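Local atomic coordinates of trans-2-enoyl-CoA reductase [NADH] (Treponema denticola ATCC 35405, PDB entry 4GGO), a protein that catalyses the NADH-dependent reduction of the carbon-carbon double bond of trans-2-enoyl-CoA thioesters such as crotonyl-CoA, a step of bacterial fatty acid synthesis. Residues 150-155 with 161-166. Residues are numbered along the deposited sequence; the frame is centred on the assembly and turned at random.
Sequences SPVRTD and MHKSVL
Arg-153 and His-162 form the hydrogen-bonded pair of a short antiparallel beta hairpin: Arg-153 N donates to His-162 O at 3.0 Å, and His-162 N returns a bond to Arg-153 O at 2.8 Å. Just beyond the paired strands, Pro-151 O is gripped twice by one residue. Ser-164 N reaches it at 2.9 Å in an almost straight bond (176° at the hydrogen), while Ser-164 OG, at 3.1 Å, comes in across the C=O and tilted out of the carbonyl plane. With chi1 at 66°, that hydroxyl sits between its own backbone N and carbonyl carbon, turned back to the proline. In the loop just before strand 152-154, Ser-150 OG donates to Val-152 O, in the plane of that carbonyl and on a lone pair.

Packing differs between the two faces. On one, Val-152 and Lys-163 run alongside each other, Val-152 CG1 against Lys-163 CG at 3.6 Å, and Met-161 CG passes Thr-154 OG1 at 3.9 Å. On the other, helix 195-205 packs over Arg-153 and His-162; Asp-155, just after the strand, brings its CB to the His-162 ring edge near NE2. Arg-153 NH1 makes a salt bridge to Glu-208 OE1 and a hydrogen bond to Lys-203 O, and Asp-155 OD2 a salt bridge to Lys-203 NZ. The hairpin, close to the NAD-binding residues Ala-149 and Asp-120, is thus closed by backbone bonds and the Ser-164 hydroxyl, while charged side chains tie it to helix 195-205 and Glu-208.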
loop_
_atom_site.group_PDB
_atom_site.type_symbol
_atom_site.label_atom_id
_atom_site.label_comp_id
_atom_site.label_asym_id
_atom_site.label_seq_id
_atom_site.Cartn_x
_atom_site.Cartn_y
_atom_site.Cartn_z
ATOM N N SER A 150 -6.767 -5.752 3.490
ATOM C CA SER A 150 -7.377 -7.071 3.605
ATOM C C SER A 150 -8.827 -7.038 3.143
ATOM O O SER A 150 -9.548 -6.080 3.415
ATOM C CB SER A 150 -7.298 -7.568 5.049
ATOM O OG SER A 150 -7.912 -8.838 5.185
ATOM N N PRO A 151 -9.258 -8.089 2.432
ATOM C CA PRO A 151 -10.650 -8.186 1.987
ATOM C C PRO A 151 -11.578 -8.559 3.138
ATOM O O PRO A 151 -12.795 -8.420 3.012
ATOM C CB PRO A 151 -10.606 -9.320 0.963
ATOM C CG PRO A 151 -9.477 -10.176 1.413
ATOM C CD PRO A 151 -8.449 -9.230 1.969
ATOM N N VAL A 152 -11.005 -9.029 4.243
ATOM C CA VAL A 152 -11.798 -9.489 5.380
ATOM C C VAL A 152 -11.309 -8.927 6.715
ATOM O O VAL A 152 -10.124 -8.635 6.884
ATOM C CB VAL A 152 -11.819 -11.031 5.466
ATOM C CG1 VAL A 152 -12.477 -11.628 4.232
ATOM C CG2 VAL A 152 -10.410 -11.577 5.637
ATOM N N ARG A 153 -12.232 -8.779 7.660
ATOM C CA ARG A 153 -11.890 -8.353 9.014
ATOM C C ARG A 153 -12.777 -9.026 10.057
ATOM O O ARG A 153 -14.004 -9.006 9.952
ATOM C CB ARG A 153 -11.994 -6.834 9.161
ATOM C CG ARG A 153 -11.871 -6.357 10.606
ATOM C CD ARG A 153 -11.923 -4.843 10.719
ATOM N NE ARG A 153 -11.795 -4.397 12.105
ATOM C CZ ARG A 153 -12.668 -3.607 12.723
ATOM N NH1 ARG A 153 -13.739 -3.163 12.080
ATOM N NH2 ARG A 153 -12.466 -3.254 13.985
ATOM N N THR A 154 -12.145 -9.619 11.064
ATOM C CA THR A 154 -12.874 -10.197 12.184
ATOM C C THR A 154 -13.016 -9.163 13.293
ATOM O O THR A 154 -12.022 -8.728 13.877
ATOM C CB THR A 154 -12.165 -11.445 12.742
ATOM O OG1 THR A 154 -11.998 -12.410 11.696
ATOM C CG2 THR A 154 -12.979 -12.061 13.869
ATOM N N ASP A 155 -14.254 -8.764 13.567
ATOM C CA ASP A 155 -14.539 -7.786 14.612
ATOM C C ASP A 155 -14.030 -8.293 15.958
ATOM O O ASP A 155 -14.449 -9.351 16.428
ATOM C CB ASP A 155 -16.043 -7.505 14.678
ATOM C CG ASP A 155 -16.377 -6.262 15.489
ATOM O OD1 ASP A 155 -15.818 -6.084 16.592
ATOM O OD2 ASP A 155 -17.208 -5.459 15.019
ATOM N N MET A 161 -16.924 -12.193 11.309
ATOM C CA MET A 161 -16.070 -11.885 10.168
ATOM C C MET A 161 -16.847 -11.080 9.134
ATOM O O MET A 161 -17.992 -11.403 8.816
ATOM C CB MET A 161 -15.525 -13.166 9.531
ATOM C CG MET A 161 -14.355 -12.934 8.579
ATOM S SD MET A 161 -13.793 -14.436 7.753
ATOM C CE MET A 161 -15.198 -14.789 6.699
ATOM N N HIS A 162 -16.219 -10.032 8.612
ATOM C CA HIS A 162 -16.851 -9.178 7.613
ATOM C C HIS A 162 -16.093 -9.237 6.292
ATOM O O HIS A 162 -14.865 -9.293 6.276
ATOM C CB HIS A 162 -16.920 -7.735 8.113
ATOM C CG HIS A 162 -17.734 -7.565 9.357
ATOM N ND1 HIS A 162 -19.111 -7.578 9.351
ATOM C CD2 HIS A 162 -17.365 -7.379 10.647
ATOM C CE1 HIS A 162 -19.557 -7.406 10.582
ATOM N NE2 HIS A 162 -18.517 -7.282 11.388
ATOM N N LYS A 163 -16.832 -9.227 5.188
ATOM C CA LYS A 163 -16.235 -9.281 3.858
ATOM C C LYS A 163 -16.535 -8.014 3.063
ATOM O O LYS A 163 -17.689 -7.600 2.951
ATOM C CB LYS A 163 -16.733 -10.514 3.100
ATOM C CG LYS A 163 -16.014 -11.799 3.474
ATOM C CD LYS A 163 -16.697 -13.025 2.891
ATOM C CE LYS A 163 -17.560 -13.720 3.935
ATOM N NZ LYS A 163 -18.190 -14.959 3.401
ATOM N N SER A 164 -15.492 -7.400 2.515
ATOM C CA SER A 164 -15.656 -6.184 1.725
ATOM C C SER A 164 -15.965 -6.507 0.269
ATOM O O SER A 164 -15.574 -7.559 -0.240
ATOM C CB SER A 164 -14.401 -5.311 1.810
ATOM O OG SER A 164 -13.292 -5.952 1.203
ATOM N N VAL A 165 -16.679 -5.602 -0.392
ATOM C CA VAL A 165 -16.949 -5.727 -1.819
ATOM C C VAL A 165 -16.532 -4.451 -2.545
ATOM O O VAL A 165 -16.414 -3.388 -1.934
ATOM C CB VAL A 165 -18.440 -6.006 -2.103
ATOM C CG1 VAL A 165 -18.910 -7.237 -1.337
ATOM C CG2 VAL A 165 -19.287 -4.793 -1.747
ATOM N N LEU A 166 -16.301 -4.563 -3.848
ATOM C CA LEU A 166 -15.934 -3.415 -4.667
ATOM C C LEU A 166 -17.019 -3.173 -5.704
ATOM O O LEU A 166 -16.888 -3.583 -6.857
ATOM C CB LEU A 166 -14.599 -3.666 -5.368
ATOM C CG LEU A 166 -13.447 -4.179 -4.503
ATOM C CD1 LEU A 166 -12.196 -4.371 -5.344
ATOM C CD2 LEU A 166 -13.178 -3.236 -3.342
#